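Local coordinates for mutual gliding motility protein C (MglC) (Myxococcus xanthus DK 1622, PDB 7CT3) that probably helps to control cell polarity in gliding motility, as a Roadblock/LC7-domain protein that interacts with its paralog MglB, at residues Thr68-Ser73 / Val82-Ser87; Cys20-Phe25 / Tyr90-Ala95; Thr5-Val10 / Ser29-Gln34; Trp47-Asn52 / Ser76-Thr81. All coordinates share one frame; numbering follows the deposited sequence.

Interaction 1. Residues Thr68-Ser73 / Val82-Ser87. With NA (sodium ion), chain B.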
loop_
_atom_site.group_PDB
_atom_site.type_symbol
_atom_site.label_atom_id
_atom_site.label_comp_id
_atom_site.label_asym_id
_atom_site.label_seq_id
_atom_site.Cartn_x
_atom_site.Cartn_y
_atom_site.Cartn_z
ATOM N N THR A 68 10.199 0.583 11.165
ATOM C CA THR A 68 10.157 -0.542 10.188
ATOM C C THR A 68 9.394 -0.140 8.922
ATOM O O THR A 68 9.786 -0.600 7.837
ATOM C CB THR A 68 9.541 -1.802 10.806
ATOM O OG1 THR A 68 10.296 -2.125 11.974
ATOM C CG2 THR A 68 9.540 -2.977 9.853
ATOM N N VAL A 69 8.333 0.659 9.050
ATOM C CA VAL A 69 7.454 1.038 7.904
ATOM C C VAL A 69 8.172 2.107 7.074
ATOM O O VAL A 69 8.520 3.169 7.637
ATOM C CB VAL A 69 6.071 1.512 8.382
ATOM C CG1 VAL A 69 5.209 1.973 7.220
ATOM C CG2 VAL A 69 5.354 0.435 9.186
ATOM N N SER A 70 8.393 1.837 5.785
ATOM C CA SER A 70 9.070 2.764 4.844
ATOM C C SER A 70 8.091 3.287 3.779
ATOM O O SER A 70 8.353 4.368 3.232
ATOM C CB SER A 70 10.267 2.099 4.225
ATOM O OG SER A 70 9.878 0.928 3.531
ATOM N N GLU A 71 7.003 2.567 3.492
ATOM C CA GLU A 71 6.094 2.892 2.359
ATOM C C GLU A 71 4.681 2.384 2.672
ATOM O O GLU A 71 4.544 1.251 3.169
ATOM C CB GLU A 71 6.705 2.286 1.096
ATOM C CG GLU A 71 5.925 2.488 -0.185
ATOM C CD GLU A 71 6.449 1.568 -1.282
ATOM O OE1 GLU A 71 6.174 0.357 -1.209
ATOM O OE2 GLU A 71 7.180 2.048 -2.172
ATOM N N VAL A 72 3.668 3.209 2.409
ATOM C CA VAL A 72 2.238 2.866 2.647
ATOM C C VAL A 72 1.431 3.220 1.396
ATOM O O VAL A 72 1.719 4.263 0.782
ATOM C CB VAL A 72 1.697 3.580 3.898
ATOM C CG1 VAL A 72 0.236 3.246 4.148
ATOM C CG2 VAL A 72 2.539 3.259 5.125
ATOM N N SER A 73 0.467 2.370 1.045
ATOM C CA SER A 73 -0.509 2.587 -0.055
ATOM C C SER A 73 -1.927 2.407 0.483
ATOM O O SER A 73 -2.180 1.418 1.198
ATOM C CB SER A 73 -0.254 1.654 -1.209
ATOM O OG SER A 73 0.991 1.946 -1.815
ATOM N N VAL A 82 0.872 6.002 -3.088
ATOM C CA VAL A 82 2.167 5.598 -2.481
ATOM C C VAL A 82 2.601 6.759 -1.600
ATOM O O VAL A 82 2.587 7.900 -2.060
ATOM C CB VAL A 82 3.244 5.309 -3.544
ATOM C CG1 VAL A 82 4.462 4.659 -2.913
ATOM C CG2 VAL A 82 2.711 4.477 -4.691
HETATM N N MSE A 83 2.997 6.447 -0.364
HETATM C CA MSE A 83 3.397 7.463 0.592
HETATM C C MSE A 83 4.707 7.060 1.258
HETATM O O MSE A 83 4.909 5.884 1.558
HETATM C CB MSE A 83 2.309 7.642 1.652
HETATM C CG MSE A 83 1.017 8.180 1.109
HETATM SE SE MSE A 83 -0.340 8.115 2.495
HETATM C CE MSE A 83 -1.033 6.287 2.361
ATOM N N ARG A 84 5.569 8.061 1.488
ATOM C CA ARG A 84 6.819 7.891 2.212
ATOM C C ARG A 84 7.006 9.055 3.191
ATOM O O ARG A 84 6.453 10.146 2.944
ATOM C CB ARG A 84 8.014 7.831 1.255
ATOM C CG ARG A 84 8.079 6.556 0.429
ATOM C CD ARG A 84 9.367 6.412 -0.357
ATOM N NE ARG A 84 9.466 5.031 -0.796
ATOM C CZ ARG A 84 10.160 4.071 -0.192
ATOM N NH1 ARG A 84 10.908 4.326 0.869
ATOM N NH2 ARG A 84 10.126 2.848 -0.681
ATOM N N LEU A 85 7.777 8.824 4.255
ATOM C CA LEU A 85 8.070 9.824 5.311
ATOM C C LEU A 85 9.110 10.821 4.792
ATOM O O LEU A 85 10.111 10.383 4.211
ATOM C CB LEU A 85 8.583 9.093 6.555
ATOM C CG LEU A 85 8.649 9.938 7.823
ATOM C CD1 LEU A 85 7.253 10.348 8.266
ATOM C CD2 LEU A 85 9.365 9.181 8.931
ATOM N N VAL A 86 8.891 12.118 5.003
ATOM C CA VAL A 86 9.899 13.162 4.652
ATOM C C VAL A 86 10.415 13.846 5.927
ATOM O O VAL A 86 11.559 14.318 5.897
ATOM C CB VAL A 86 9.370 14.159 3.603
ATOM C CG1 VAL A 86 9.349 13.540 2.213
ATOM C CG2 VAL A 86 8.003 14.696 3.952
ATOM N N SER A 87 9.634 13.889 7.010
ATOM C CA SER A 87 10.080 14.404 8.333
ATOM C C SER A 87 9.114 13.932 9.416
ATOM O O SER A 87 8.076 13.357 9.108
ATOM C CB SER A 87 10.218 15.914 8.307
ATOM O OG SER A 87 8.971 16.554 8.530
HETATM NA NA NA B . 9.334 4.747 8.988
HETATM O O HOH W 1 9.370 6.398 4.366
HETATM O O HOH W 2 11.172 0.790 0.833
HETATM O O HOH W 3 7.845 4.300 -2.905
HETATM O O HOH W 4 9.415 1.068 -3.284
HETATM O O HOH W 5 10.777 6.129 10.445
HETATM O O HOH W 6 10.258 5.851 7.083
#
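Val82 opens the contact by setting CG1 against the aliphatic part of Glu71, 3.8 Å from Glu71 CG. Its CG2 nears Ser73 OG, a hydroxyl bonded to the carbonyl of Thr81. Met83, a selenomethionine, then makes an antiparallel hydrogen-bonded pair with Val72: Met83 N donates to Val72 O over 2.8 Å, and Val72 N returns a bond of 3.1 Å to Met83 O. A bend at chi3 (-85°) swings Met83 CE to within 3.7 Å of Val72 CG1, while Leu57 and Ala61 of helix 44-61 pack on this selenomethionine.

Arg84 runs extended from CG to NE and lays one guanidinium face on Glu71 CB. Its salt bridge is loose: Arg84 NH2 stands 3.4 Å from Glu71 OE2, the bond is weak, and the two flat groups are turned 74° apart. Two waters at the guanidinium edge reinforce it, each donating to Glu71 OE2 while accepting from Arg84. At Leu85 a water accepts from Leu85 N (2.9 Å) and donates to Ser70 O; just before Ser70, Val69 O binds the sodium ion at 2.2 Å, with Leu64, Thr66 and two waters.

The other oxygen, Glu71 OE1, forms a salt bridge with Arg106 of its own chain and accepts from Asn75 of the second subunit. Two arginines, this asparagine and two waters would probably keep the buried carboxylate ionised, tying the hairpin charge network to a sheet that continues across the dimer interface.

Interaction 2. Residues Cys20-Phe25 / Tyr90-Ala95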
loop_
_atom_site.group_PDB
_atom_site.type_symbol
_atom_site.label_atom_id
_atom_site.label_comp_id
_atom_site.label_asym_id
_atom_site.label_seq_id
_atom_site.Cartn_x
_atom_site.Cartn_y
_atom_site.Cartn_z
ATOM N N CYS A 20 1.320 14.707 -7.010
ATOM C CA CYS A 20 2.343 14.406 -5.982
ATOM C C CYS A 20 2.378 15.583 -5.007
ATOM O O CYS A 20 2.469 16.733 -5.474
ATOM C CB CYS A 20 3.702 14.146 -6.609
ATOM S SG CYS A 20 4.864 13.378 -5.454
ATOM N N SER A 21 2.245 15.304 -3.713
ATOM C CA SER A 21 2.012 16.334 -2.673
ATOM C C SER A 21 2.861 16.043 -1.440
ATOM O O SER A 21 3.193 14.871 -1.212
ATOM C CB SER A 21 0.557 16.405 -2.318
ATOM O OG SER A 21 -0.236 16.495 -3.491
ATOM N N VAL A 22 3.181 17.092 -0.684
ATOM C CA VAL A 22 3.655 16.980 0.724
ATOM C C VAL A 22 2.501 17.403 1.629
ATOM O O VAL A 22 1.901 18.462 1.446
ATOM C CB VAL A 22 4.941 17.791 0.959
ATOM C CG1 VAL A 22 5.370 17.759 2.417
ATOM C CG2 VAL A 22 6.068 17.295 0.064
HETATM N N MSE A 23 2.206 16.531 2.593
HETATM C CA MSE A 23 1.074 16.666 3.491
HETATM C C MSE A 23 1.600 16.588 4.923
HETATM O O MSE A 23 2.522 15.829 5.198
HETATM C CB MSE A 23 0.082 15.540 3.176
HETATM C CG MSE A 23 -1.001 15.327 4.201
HETATM SE SE MSE A 23 -2.423 16.636 3.968
HETATM C CE MSE A 23 -2.908 16.562 2.064
ATOM N N GLY A 24 1.026 17.383 5.831
ATOM C CA GLY A 24 1.371 17.293 7.240
ATOM C C GLY A 24 0.543 16.237 7.957
ATOM O O GLY A 24 -0.605 16.011 7.551
ATOM N N PHE A 25 1.084 15.629 9.015
ATOM C CA PHE A 25 0.324 14.740 9.934
ATOM C C PHE A 25 -0.746 15.559 10.679
ATOM O O PHE A 25 -1.690 14.956 11.222
ATOM C CB PHE A 25 1.279 13.996 10.870
ATOM C CG PHE A 25 2.135 12.974 10.169
ATOM C CD1 PHE A 25 1.570 11.826 9.633
ATOM C CD2 PHE A 25 3.500 13.167 10.023
ATOM C CE1 PHE A 25 2.355 10.883 8.986
ATOM C CE2 PHE A 25 4.283 12.224 9.375
ATOM C CZ PHE A 25 3.711 11.083 8.857
ATOM N N TYR A 90 5.829 15.584 8.270
ATOM C CA TYR A 90 5.407 15.610 6.844
ATOM C C TYR A 90 5.618 14.257 6.158
ATOM O O TYR A 90 6.616 13.549 6.434
ATOM C CB TYR A 90 6.164 16.698 6.081
ATOM C CG TYR A 90 5.982 18.082 6.645
ATOM C CD1 TYR A 90 4.735 18.687 6.662
ATOM C CD2 TYR A 90 7.052 18.785 7.174
ATOM C CE1 TYR A 90 4.556 19.952 7.195
ATOM C CE2 TYR A 90 6.891 20.054 7.705
ATOM C CZ TYR A 90 5.636 20.643 7.714
ATOM O OH TYR A 90 5.465 21.893 8.234
ATOM N N PHE A 91 4.708 13.925 5.242
ATOM C CA PHE A 91 4.848 12.765 4.327
ATOM C C PHE A 91 4.609 13.215 2.887
ATOM O O PHE A 91 3.982 14.260 2.635
ATOM C CB PHE A 91 3.936 11.606 4.726
ATOM C CG PHE A 91 2.455 11.879 4.724
ATOM C CD1 PHE A 91 1.843 12.459 5.827
ATOM C CD2 PHE A 91 1.665 11.511 3.643
ATOM C CE1 PHE A 91 0.477 12.686 5.839
ATOM C CE2 PHE A 91 0.294 11.729 3.664
ATOM C CZ PHE A 91 -0.295 12.316 4.762
ATOM N N LEU A 92 5.135 12.410 1.973
ATOM C CA LEU A 92 5.068 12.594 0.510
ATOM C C LEU A 92 4.025 11.611 -0.020
ATOM O O LEU A 92 4.094 10.438 0.379
ATOM C CB LEU A 92 6.475 12.295 -0.013
ATOM C CG LEU A 92 6.735 12.540 -1.492
ATOM C CD1 LEU A 92 6.506 13.994 -1.863
ATOM C CD2 LEU A 92 8.152 12.111 -1.830
ATOM N N VAL A 93 3.074 12.065 -0.836
ATOM C CA VAL A 93 1.999 11.185 -1.385
ATOM C C VAL A 93 1.937 11.355 -2.904
ATOM O O VAL A 93 1.828 12.496 -3.381
ATOM C CB VAL A 93 0.627 11.424 -0.719
ATOM C CG1 VAL A 93 0.247 12.888 -0.659
ATOM C CG2 VAL A 93 -0.474 10.613 -1.388
ATOM N N LEU A 94 2.020 10.232 -3.619
ATOM C CA LEU A 94 1.735 10.125 -5.064
ATOM C C LEU A 94 0.383 9.431 -5.236
ATOM O O LEU A 94 0.192 8.345 -4.653
ATOM C CB LEU A 94 2.857 9.332 -5.737
ATOM C CG LEU A 94 2.598 8.918 -7.183
ATOM C CD1 LEU A 94 2.424 10.134 -8.081
ATOM C CD2 LEU A 94 3.730 8.034 -7.684
ATOM N N ALA A 95 -0.522 10.057 -5.985
ATOM C CA ALA A 95 -1.812 9.471 -6.408
ATOM C C ALA A 95 -1.744 9.250 -7.916
ATOM O O ALA A 95 -1.321 10.184 -8.628
ATOM C CB ALA A 95 -2.959 10.375 -6.033
HETATM O O HOH W 7 -0.845 13.854 -4.064
#
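The rings of Phe25 and Phe91 meet at a slant, planes 41° apart and centroids separated by 5.1 Å, which is neither a stack nor a T-shaped pair. Phe91 CD1 lies over one face of Phe25, near its rim and 3.6 Å from Phe25 CE1. The first torsion of Phe91 (chi1 61°) places CG between the backbone N and the carbonyl carbon, leaning the ring across the strand toward Met23. There the two side chains run alongside each other, and Met23 CB sits over the Phe91 face as a CH-pi contact, 3.9 Å from the ring centroid. With an alanine at Phe25, the rim of Phe91 would probably lose its cover and Lys65 its cation-pi partner.

Tyr90 points to the other face of the sheet, where Gly24 has no side chain and Tyr90 CD1 approaches Gly24 CA to 3.7 Å; Met23 O lies at the ring's edge. Farther along that face Leu92 CD1 fits between Val22 CG2 (3.8 Å) and Cys20 SG (4.0 Å), where Leu109 of helix 102-117 packs on both Leu92 and Cys20.

Paired backbone bonds join Ser21 with Val93 and Met23 with Phe91, three of them nearly straight, Ser21 N to Val93 O more bent. The chemistry is thus of largely apolar faces on a regular antiparallel ladder, the Ser21 hydroxyl satisfied by Thr32 and a water, as expected for central strands of the Roadblock/LC7 sheet.

Interaction 3. Residues Thr5-Val10 / Ser29-Gln34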
loop_
_atom_site.group_PDB
_atom_site.type_symbol
_atom_site.label_atom_id
_atom_site.label_comp_id
_atom_site.label_asym_id
_atom_site.label_seq_id
_atom_site.Cartn_x
_atom_site.Cartn_y
_atom_site.Cartn_z
ATOM N N THR A 5 9.522 21.419 -7.640
ATOM C CA THR A 5 10.312 20.877 -8.783
ATOM C C THR A 5 10.369 19.344 -8.685
ATOM O O THR A 5 10.240 18.672 -9.732
ATOM C CB THR A 5 11.707 21.513 -8.861
ATOM O OG1 THR A 5 12.271 21.096 -10.103
ATOM C CG2 THR A 5 12.628 21.127 -7.725
ATOM N N HIS A 6 10.536 18.806 -7.474
ATOM C CA HIS A 6 10.617 17.342 -7.216
ATOM C C HIS A 6 9.241 16.701 -7.435
ATOM O O HIS A 6 9.192 15.618 -8.042
ATOM C CB HIS A 6 11.171 17.068 -5.813
ATOM C CG HIS A 6 12.519 17.660 -5.585
ATOM N ND1 HIS A 6 13.577 17.429 -6.440
ATOM C CD2 HIS A 6 12.987 18.469 -4.610
ATOM C CE1 HIS A 6 14.640 18.071 -6.003
ATOM N NE2 HIS A 6 14.306 18.718 -4.882
ATOM N N LEU A 7 8.170 17.354 -6.969
ATOM C CA LEU A 7 6.773 16.862 -7.115
ATOM C C LEU A 7 6.431 16.804 -8.607
ATOM O O LEU A 7 5.824 15.808 -9.038
ATOM C CB LEU A 7 5.802 17.780 -6.364
ATOM C CG LEU A 7 6.091 18.007 -4.880
ATOM C CD1 LEU A 7 5.037 18.910 -4.261
ATOM C CD2 LEU A 7 6.176 16.692 -4.120
ATOM N N GLU A 8 6.831 17.826 -9.365
ATOM C CA GLU A 8 6.584 17.904 -10.829
ATOM C C GLU A 8 7.334 16.761 -11.524
ATOM O O GLU A 8 6.741 16.127 -12.416
ATOM C CB GLU A 8 6.991 19.272 -11.379
ATOM C CG GLU A 8 6.828 19.378 -12.885
ATOM C CD GLU A 8 7.088 20.755 -13.464
ATOM O OE1 GLU A 8 7.686 21.589 -12.758
ATOM O OE2 GLU A 8 6.692 20.985 -14.623
ATOM N N SER A 9 8.581 16.498 -11.126
ATOM C CA SER A 9 9.425 15.414 -11.699
ATOM C C SER A 9 8.714 14.064 -11.538
ATOM O O SER A 9 8.695 13.283 -12.511
ATOM C CB SER A 9 10.793 15.398 -11.077
ATOM O OG SER A 9 11.537 14.280 -11.540
ATOM N N VAL A 10 8.125 13.804 -10.367
ATOM C CA VAL A 10 7.410 12.520 -10.099
ATOM C C VAL A 10 6.242 12.398 -11.085
ATOM O O VAL A 10 6.157 11.375 -11.786
ATOM C CB VAL A 10 6.931 12.412 -8.640
ATOM C CG1 VAL A 10 6.059 11.184 -8.434
ATOM C CG2 VAL A 10 8.099 12.396 -7.669
ATOM N N SER A 29 -2.081 20.283 3.893
ATOM C CA SER A 29 -1.243 20.142 2.674
ATOM C C SER A 29 -0.255 21.311 2.617
ATOM O O SER A 29 -0.644 22.454 2.946
ATOM C CB SER A 29 -2.068 20.035 1.412
ATOM O OG SER A 29 -2.972 21.122 1.296
ATOM N N VAL A 30 0.988 21.012 2.252
ATOM C CA VAL A 30 2.121 21.980 2.197
ATOM C C VAL A 30 2.340 22.405 0.742
ATOM O O VAL A 30 2.460 23.599 0.494
ATOM C CB VAL A 30 3.394 21.355 2.795
ATOM C CG1 VAL A 30 4.596 22.270 2.643
ATOM C CG2 VAL A 30 3.194 20.970 4.251
ATOM N N ASP A 31 2.433 21.449 -0.179
ATOM C CA ASP A 31 2.725 21.732 -1.608
ATOM C C ASP A 31 2.191 20.577 -2.453
ATOM O O ASP A 31 2.021 19.469 -1.914
ATOM C CB ASP A 31 4.221 21.980 -1.834
ATOM C CG ASP A 31 4.533 22.936 -2.978
ATOM O OD1 ASP A 31 3.604 23.260 -3.752
ATOM O OD2 ASP A 31 5.704 23.360 -3.083
ATOM N N THR A 32 1.908 20.846 -3.727
ATOM C CA THR A 32 1.422 19.836 -4.699
ATOM C C THR A 32 1.916 20.191 -6.098
ATOM O O THR A 32 2.268 21.374 -6.341
ATOM C CB THR A 32 -0.109 19.705 -4.679
ATOM O OG1 THR A 32 -0.444 18.412 -5.183
ATOM C CG2 THR A 32 -0.826 20.754 -5.502
ATOM N N PHE A 33 1.942 19.184 -6.968
ATOM C CA PHE A 33 1.919 19.338 -8.442
ATOM C C PHE A 33 0.864 18.379 -8.999
ATOM O O PHE A 33 0.972 17.172 -8.729
ATOM C CB PHE A 33 3.294 19.080 -9.056
ATOM C CG PHE A 33 3.324 19.413 -10.524
ATOM C CD1 PHE A 33 2.912 18.483 -11.467
ATOM C CD2 PHE A 33 3.684 20.682 -10.954
ATOM C CE1 PHE A 33 2.902 18.804 -12.816
ATOM C CE2 PHE A 33 3.680 20.997 -12.304
ATOM C CZ PHE A 33 3.286 20.058 -13.231
ATOM N N GLN A 34 -0.133 18.906 -9.716
ATOM C CA GLN A 34 -1.249 18.117 -10.303
ATOM C C GLN A 34 -1.041 17.972 -11.813
ATOM O O GLN A 34 -0.607 18.956 -12.455
ATOM C CB GLN A 34 -2.599 18.775 -10.026
ATOM C CG GLN A 34 -2.959 18.808 -8.552
ATOM C CD GLN A 34 -4.436 18.997 -8.305
ATOM O OE1 GLN A 34 -5.230 19.214 -9.221
ATOM N NE2 GLN A 34 -4.815 18.917 -7.044
#
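Helix 5-10 runs over strand 29-34 with the segment axes 7.3 Å apart at closest and their N-to-C directions 32° apart, and the CA atoms of Glu8 and Phe33 form the nearest pair at 5.4 Å.

Glu8 and Phe33 carry the outer part of the contact. Phe33 CG stands anti to its backbone N (chi1 -172°), which lifts the ring from the strand up against the helix, while Glu8 extends its chain across the ring face. Glu8 CG lies over that face, 3.7 Å from the centroid of the Phe33 ring, a CH-pi contact. The carboxylate follows on, stacked with its plane 17° from the ring and Glu8 CD 3.6 Å from Phe33 CE2. Were a serine to replace Phe33, the Glu8 chain would probably lose the flat surface it rests on and become freer to turn.

Leu7 fills the inner part. Its CB packs on Phe33 CB at 3.9 Å, and its CD1 passes over the strand backbone, 3.7 Å from Thr32 N. Asp31 CB adds a further apolar touch at Leu7 CD1, while Asp31 OD1 accepts from Thr32 N (3.0 Å) and forms a salt bridge with Arg4, at the start of helix 4-13.

Within the fold, Val30 and Asp31 make a classic beta bulge opposite Val22. The strand pairs antiparallel with strand 17-24 at one edge of the chain's antiparallel sheet, and Leu7 continues inward to Cys20 and Leu92. On another side of the helix His6 packs on helix 102-117, placing both helices together on the same sheet face.

Interaction 4. Residues Trp47-Asn52 / Ser76-Thr81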
loop_
_atom_site.group_PDB
_atom_site.type_symbol
_atom_site.label_atom_id
_atom_site.label_comp_id
_atom_site.label_asym_id
_atom_site.label_seq_id
_atom_site.Cartn_x
_atom_site.Cartn_y
_atom_site.Cartn_z
ATOM N N TRP A 47 -10.601 11.644 -9.466
ATOM C CA TRP A 47 -10.501 12.829 -8.570
ATOM C C TRP A 47 -11.501 12.695 -7.417
ATOM O O TRP A 47 -11.140 13.040 -6.283
ATOM C CB TRP A 47 -10.698 14.134 -9.346
ATOM C CG TRP A 47 -9.518 14.487 -10.199
ATOM C CD1 TRP A 47 -9.472 14.544 -11.561
ATOM C CD2 TRP A 47 -8.193 14.796 -9.738
ATOM N NE1 TRP A 47 -8.213 14.885 -11.978
ATOM C CE2 TRP A 47 -7.407 15.045 -10.883
ATOM C CE3 TRP A 47 -7.601 14.902 -8.475
ATOM C CZ2 TRP A 47 -6.058 15.387 -10.799
ATOM C CZ3 TRP A 47 -6.270 15.245 -8.393
ATOM C CH2 TRP A 47 -5.511 15.481 -9.539
ATOM N N VAL A 48 -12.712 12.215 -7.702
ATOM C CA VAL A 48 -13.773 11.979 -6.681
ATOM C C VAL A 48 -13.244 10.972 -5.651
ATOM O O VAL A 48 -13.305 11.276 -4.452
ATOM C CB VAL A 48 -15.088 11.513 -7.332
ATOM C CG1 VAL A 48 -16.060 10.915 -6.325
ATOM C CG2 VAL A 48 -15.747 12.649 -8.095
ATOM N N GLU A 49 -12.726 9.824 -6.098
ATOM C CA GLU A 49 -12.223 8.766 -5.183
ATOM C C GLU A 49 -11.002 9.286 -4.419
ATOM O O GLU A 49 -10.926 9.018 -3.203
ATOM C CB GLU A 49 -11.942 7.469 -5.941
ATOM C CG GLU A 49 -13.215 6.829 -6.457
ATOM C CD GLU A 49 -13.130 5.346 -6.750
ATOM O OE1 GLU A 49 -12.019 4.794 -6.685
ATOM O OE2 GLU A 49 -14.180 4.751 -7.045
ATOM N N TYR A 50 -10.110 10.039 -5.067
ATOM C CA TYR A 50 -8.912 10.615 -4.399
ATOM C C TYR A 50 -9.353 11.515 -3.236
ATOM O O TYR A 50 -8.820 11.364 -2.120
ATOM C CB TYR A 50 -8.008 11.348 -5.394
ATOM C CG TYR A 50 -6.723 11.866 -4.795
ATOM C CD1 TYR A 50 -6.077 11.188 -3.771
ATOM C CD2 TYR A 50 -6.146 13.040 -5.253
ATOM C CE1 TYR A 50 -4.903 11.666 -3.213
ATOM C CE2 TYR A 50 -4.969 13.529 -4.707
ATOM C CZ TYR A 50 -4.346 12.840 -3.683
ATOM O OH TYR A 50 -3.188 13.311 -3.136
ATOM N N ALA A 51 -10.314 12.410 -3.473
ATOM C CA ALA A 51 -10.918 13.272 -2.433
ATOM C C ALA A 51 -11.427 12.394 -1.283
ATOM O O ALA A 51 -11.176 12.733 -0.123
ATOM C CB ALA A 51 -12.025 14.107 -3.023
ATOM N N ASN A 52 -12.092 11.284 -1.602
ATOM C CA ASN A 52 -12.736 10.391 -0.602
ATOM C C ASN A 52 -11.694 9.509 0.106
ATOM O O ASN A 52 -12.086 8.840 1.074
ATOM C CB ASN A 52 -13.844 9.557 -1.249
ATOM C CG ASN A 52 -15.027 10.402 -1.667
ATOM O OD1 ASN A 52 -15.213 11.499 -1.153
ATOM N ND2 ASN A 52 -15.814 9.919 -2.612
ATOM N N SER A 76 -8.160 2.656 -3.935
ATOM C CA SER A 76 -9.581 2.462 -4.303
ATOM C C SER A 76 -9.628 1.701 -5.631
ATOM O O SER A 76 -8.547 1.330 -6.142
ATOM C CB SER A 76 -10.283 3.787 -4.389
ATOM O OG SER A 76 -9.736 4.572 -5.437
ATOM N N GLU A 77 -10.826 1.484 -6.168
ATOM C CA GLU A 77 -11.024 0.874 -7.508
ATOM C C GLU A 77 -10.306 1.726 -8.567
ATOM O O GLU A 77 -9.682 1.137 -9.455
ATOM C CB GLU A 77 -12.518 0.717 -7.804
ATOM C CG GLU A 77 -13.181 -0.354 -6.954
ATOM C CD GLU A 77 -14.669 -0.556 -7.191
ATOM O OE1 GLU A 77 -15.198 -0.004 -8.182
ATOM O OE2 GLU A 77 -15.300 -1.270 -6.380
ATOM N N LYS A 78 -10.359 3.059 -8.459
ATOM C CA LYS A 78 -9.921 3.987 -9.541
ATOM C C LYS A 78 -8.582 4.668 -9.220
ATOM O O LYS A 78 -7.959 5.191 -10.162
ATOM C CB LYS A 78 -10.995 5.048 -9.794
ATOM C CG LYS A 78 -12.331 4.507 -10.278
ATOM C CD LYS A 78 -13.321 5.599 -10.638
ATOM C CE LYS A 78 -14.701 5.066 -10.958
ATOM N NZ LYS A 78 -15.706 6.154 -11.005
ATOM N N VAL A 79 -8.145 4.688 -7.960
ATOM C CA VAL A 79 -6.959 5.494 -7.543
ATOM C C VAL A 79 -6.036 4.632 -6.690
ATOM O O VAL A 79 -6.536 3.951 -5.778
ATOM C CB VAL A 79 -7.357 6.768 -6.778
ATOM C CG1 VAL A 79 -6.134 7.569 -6.352
ATOM C CG2 VAL A 79 -8.308 7.632 -7.583
ATOM N N LEU A 80 -4.740 4.696 -6.992
ATOM C CA LEU A 80 -3.658 4.078 -6.191
ATOM C C LEU A 80 -2.839 5.206 -5.568
ATOM O O LEU A 80 -2.682 6.259 -6.221
ATOM C CB LEU A 80 -2.790 3.199 -7.091
ATOM C CG LEU A 80 -3.542 2.296 -8.064
ATOM C CD1 LEU A 80 -2.565 1.522 -8.933
ATOM C CD2 LEU A 80 -4.476 1.344 -7.332
ATOM N N THR A 81 -2.353 5.002 -4.348
ATOM C CA THR A 81 -1.468 5.969 -3.657
ATOM C C THR A 81 -0.216 5.247 -3.168
ATOM O O THR A 81 -0.277 4.024 -2.914
ATOM C CB THR A 81 -2.182 6.714 -2.524
ATOM O OG1 THR A 81 -2.496 5.783 -1.489
ATOM C CG2 THR A 81 -3.429 7.428 -3.002
#
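Glu49 OE1 takes two bonds from the turn ahead of strand 79-81: Ser76 OG donates at 2.6 Å and Lys78 N at 3.0 Å. The hydroxyl comes in on the anti side of the carboxylate, the amide on the syn side and 33° out of plane, so one oxygen is gripped from two directions. The aliphatic chain of Lys78 crosses Glu49 at about a right angle, with Lys78 CG 3.7 Å from Glu49 OE2. Its ammonium, Lys78 NZ, stays 4.5 Å from Glu49 OE2, beyond a salt bridge. Val79 CG2 rests against the helix, 4.0 Å from Glu49 CB and beside Tyr50 N.

The next shell sets these donors in place. Ser76 OG accepts from Val79 N (3.0 Å), an ST motif, and Ser76 N donates to Val79 O, closing the turn, where Leu53 packs on Ser76. Farther out, Thr81 OG1 bonds Val74 O, tying the hairpin strands. Thr68 of the second subunit touches both Glu49 and Ser76, which puts the site at the dimer interface.

The arrangement is a tight beta hairpin between strands 71-75 and 79-87, its turn tied by a glutamate to helix 44-61 of the Roadblock/LC7 domain.

All four contacts reach one antiparallel sheet, ordered 29-34, 17-24, 90-97, 79-87, with 71-75 pairing beyond 79-87. Interactions 1 and 2, with centres 10 Å apart, join where Arg84 O meets Leu92 N at 2.8 Å. Interactions 2 and 3 are similarly joined by Val22 O and Val30 N, 2.8 Å apart. Interaction 4 shares strand 79-87 with interaction 1, and its helix reaches interaction 2 through Tyr50 CE1, 3.7 Å from Ala95 CB. Interactions 1 and 4 both touch the second subunit, whereas 2 and 3 do not. The sodium ion belongs to interaction 1; the Phe25 side chain of interaction 2 lies about 8 Å from it.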